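Local coordinates for inclusion membrane protein A (Chlamydia trachomatis, PDB 6E6A) that probably promotes homotypic fusion of chlamydial inclusions as a SNARE-like membrane protein, of which this chain is the soluble domain, at residues 27-32 with 56-61. The protein carries 3 engineered substitutions. Numbering follows the deposited sequence.
Sequences VLQKEF and CLQAFR. Engineered in segment 56-61: Ala59 (natural residue Gly). With NA (sodium ion), chain C.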
loop_
_atom_site.group_PDB
_atom_site.type_symbol
_atom_site.label_atom_id
_atom_site.label_comp_id
_atom_site.label_asym_id
_atom_site.label_seq_id
_atom_site.Cartn_x
_atom_site.Cartn_y
_atom_site.Cartn_z
ATOM N N VAL A 27 -5.149 9.736 5.205
ATOM C CA VAL A 27 -5.778 10.937 4.642
ATOM C C VAL A 27 -6.622 10.589 3.410
ATOM O O VAL A 27 -7.792 10.987 3.295
ATOM C CB VAL A 27 -4.705 11.992 4.311
ATOM C CG1 VAL A 27 -5.316 13.191 3.572
ATOM C CG2 VAL A 27 -3.976 12.441 5.585
ATOM N N LEU A 28 -6.046 9.823 2.478
ATOM C CA LEU A 28 -6.702 9.605 1.188
ATOM C C LEU A 28 -7.922 8.690 1.299
ATOM O O LEU A 28 -8.911 8.881 0.577
ATOM C CB LEU A 28 -5.698 9.048 0.173
ATOM C CG LEU A 28 -4.620 10.055 -0.259
ATOM C CD1 LEU A 28 -3.621 9.423 -1.211
ATOM C CD2 LEU A 28 -5.272 11.265 -0.909
ATOM N N GLN A 29 -7.884 7.681 2.180
ATOM C CA GLN A 29 -9.047 6.803 2.301
ATOM C C GLN A 29 -10.285 7.583 2.737
ATOM O O GLN A 29 -11.386 7.359 2.217
ATOM C CB GLN A 29 -8.753 5.647 3.270
ATOM C CG GLN A 29 -8.590 6.053 4.737
ATOM C CD GLN A 29 -8.295 4.883 5.662
ATOM O OE1 GLN A 29 -7.929 5.077 6.817
ATOM N NE2 GLN A 29 -8.469 3.665 5.163
ATOM N N LYS A 30 -10.119 8.520 3.676
ATOM C CA LYS A 30 -11.236 9.358 4.102
ATOM C C LYS A 30 -11.620 10.378 3.034
ATOM O O LYS A 30 -12.808 10.665 2.848
ATOM C CB LYS A 30 -10.893 10.048 5.416
ATOM C CG LYS A 30 -10.635 9.069 6.555
ATOM C CD LYS A 30 -10.727 9.767 7.899
ATOM C CE LYS A 30 -9.772 10.955 7.962
ATOM N NZ LYS A 30 -8.360 10.540 8.128
ATOM N N GLU A 31 -10.635 10.948 2.333
ATOM C CA GLU A 31 -10.960 11.862 1.240
ATOM C C GLU A 31 -11.870 11.186 0.221
ATOM O O GLU A 31 -12.868 11.766 -0.227
ATOM C CB GLU A 31 -9.674 12.354 0.569
ATOM C CG GLU A 31 -9.881 13.488 -0.450
ATOM C CD GLU A 31 -10.316 14.794 0.198
ATOM O OE1 GLU A 31 -10.052 14.983 1.405
ATOM O OE2 GLU A 31 -10.926 15.634 -0.498
ATOM N N PHE A 32 -11.579 9.934 -0.109
ATOM C CA PHE A 32 -12.397 9.257 -1.104
ATOM C C PHE A 32 -13.705 8.717 -0.524
ATOM O O PHE A 32 -14.706 8.680 -1.244
ATOM C CB PHE A 32 -11.556 8.196 -1.817
ATOM C CG PHE A 32 -10.690 8.788 -2.898
ATOM C CD1 PHE A 32 -11.194 9.001 -4.168
ATOM C CD2 PHE A 32 -9.402 9.211 -2.620
ATOM C CE1 PHE A 32 -10.415 9.588 -5.151
ATOM C CE2 PHE A 32 -8.618 9.793 -3.604
ATOM C CZ PHE A 32 -9.128 9.984 -4.862
ATOM N N CYS A 56 -9.614 -0.655 0.300
ATOM C CA CYS A 56 -8.371 -0.907 -0.432
ATOM C C CYS A 56 -7.160 -0.306 0.285
ATOM O O CYS A 56 -6.136 -0.975 0.469
ATOM C CB CYS A 56 -8.497 -0.356 -1.852
ATOM S SG CYS A 56 -6.953 -0.296 -2.794
ATOM N N LEU A 57 -7.254 0.963 0.693
ATOM C CA LEU A 57 -6.148 1.609 1.393
ATOM C C LEU A 57 -6.019 1.138 2.840
ATOM O O LEU A 57 -4.907 1.121 3.385
ATOM C CB LEU A 57 -6.307 3.127 1.340
ATOM C CG LEU A 57 -6.339 3.781 -0.038
ATOM C CD1 LEU A 57 -6.159 5.278 0.098
ATOM C CD2 LEU A 57 -5.264 3.185 -0.928
ATOM N N GLN A 58 -7.143 0.794 3.482
ATOM C CA GLN A 58 -7.118 0.285 4.854
ATOM C C GLN A 58 -6.244 -0.953 4.973
ATOM O O GLN A 58 -5.615 -1.171 6.015
ATOM C CB GLN A 58 -8.539 -0.015 5.342
ATOM C CG GLN A 58 -8.631 -0.476 6.804
ATOM C CD GLN A 58 -8.027 0.523 7.763
ATOM O OE1 GLN A 58 -8.118 1.729 7.551
ATOM N NE2 GLN A 58 -7.402 0.029 8.826
ATOM N N ALA A 59 -6.224 -1.798 3.935
ATOM C CA ALA A 59 -5.377 -2.994 4.001
ATOM C C ALA A 59 -3.917 -2.657 4.330
ATOM O O ALA A 59 -3.249 -3.413 5.049
ATOM C CB ALA A 59 -5.458 -3.783 2.691
ATOM N N PHE A 60 -3.388 -1.544 3.805
ATOM C CA PHE A 60 -2.014 -1.175 4.145
ATOM C C PHE A 60 -1.881 -0.831 5.625
ATOM O O PHE A 60 -0.903 -1.227 6.275
ATOM C CB PHE A 60 -1.524 0.009 3.304
ATOM C CG PHE A 60 -0.109 0.440 3.639
ATOM C CD1 PHE A 60 0.149 1.261 4.730
ATOM C CD2 PHE A 60 0.965 -0.002 2.876
ATOM C CE1 PHE A 60 1.440 1.637 5.055
ATOM C CE2 PHE A 60 2.258 0.371 3.191
ATOM C CZ PHE A 60 2.498 1.188 4.286
ATOM N N ARG A 61 -2.838 -0.067 6.159
ATOM C CA ARG A 61 -2.812 0.308 7.571
ATOM C C ARG A 61 -2.928 -0.911 8.479
ATOM O O ARG A 61 -2.260 -0.986 9.513
ATOM C CB ARG A 61 -3.943 1.299 7.861
ATOM C CG ARG A 61 -3.821 2.604 7.096
ATOM C CD ARG A 61 -4.929 3.565 7.489
ATOM N NE ARG A 61 -4.749 4.113 8.827
ATOM C CZ ARG A 61 -5.751 4.515 9.613
ATOM N NH1 ARG A 61 -7.008 4.422 9.204
ATOM N NH2 ARG A 61 -5.495 5.007 10.812
HETATM NA NA NA C . -9.613 16.807 3.116
#
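Gln29 reaches from helix 18-38 toward helix 44-62 and brings its amide to Gln58 and Arg61. Its CG sits between the backbone N and the carbonyl carbon (chi1 68°), and the rest of the chain is extended, which carries the amide across. Gln29 NE2 donates to Gln58 OE1 at 3.1 Å. The two amide planes are nearly coplanar, and the acceptor lies in the amide plane of Gln29. The same NE2 also makes a weak hydrogen bond to Tyr54 O, one turn before Gln58.

At the oxygen end of the amide, Arg61 NH1 stands 2.6 Å from Gln29 OE1. The pair is close but poorly aligned, with an N-H...O angle of 124°, and counts as a weak bond. The guanidinium is turned almost perpendicular to the amide. Arg61 NH1 also makes a weak hydrogen bond to Gln58 OE1 at 3.3 Å, which closes a triangle of three polar groups. Gln58 NE2 makes its own hydrogen bond to Asp62 OD2, on the same helix.

Helices 18-38 and 44-62 follow each other in the chain and pair as an antiparallel helical hairpin within an elongated, all-helical bundle. Their short segments run antiparallel at 157°, with axes 9.4 Å apart.

Apolar contact lies beside the polar cluster. Leu57 CD1 meets Leu28 CB at 3.8 Å and also packs against the backbone N of Gln29. The CB atoms of Gln29 and Leu57 are 4.0 Å apart. Leu57 also touches Leu25, one turn before Gln29 on helix 18-38.

Glu31 faces elsewhere. Glu31 OE1 binds a sodium ion at 2.5 Å, while OE2 forms a salt bridge with Arg115 of helix 110-119.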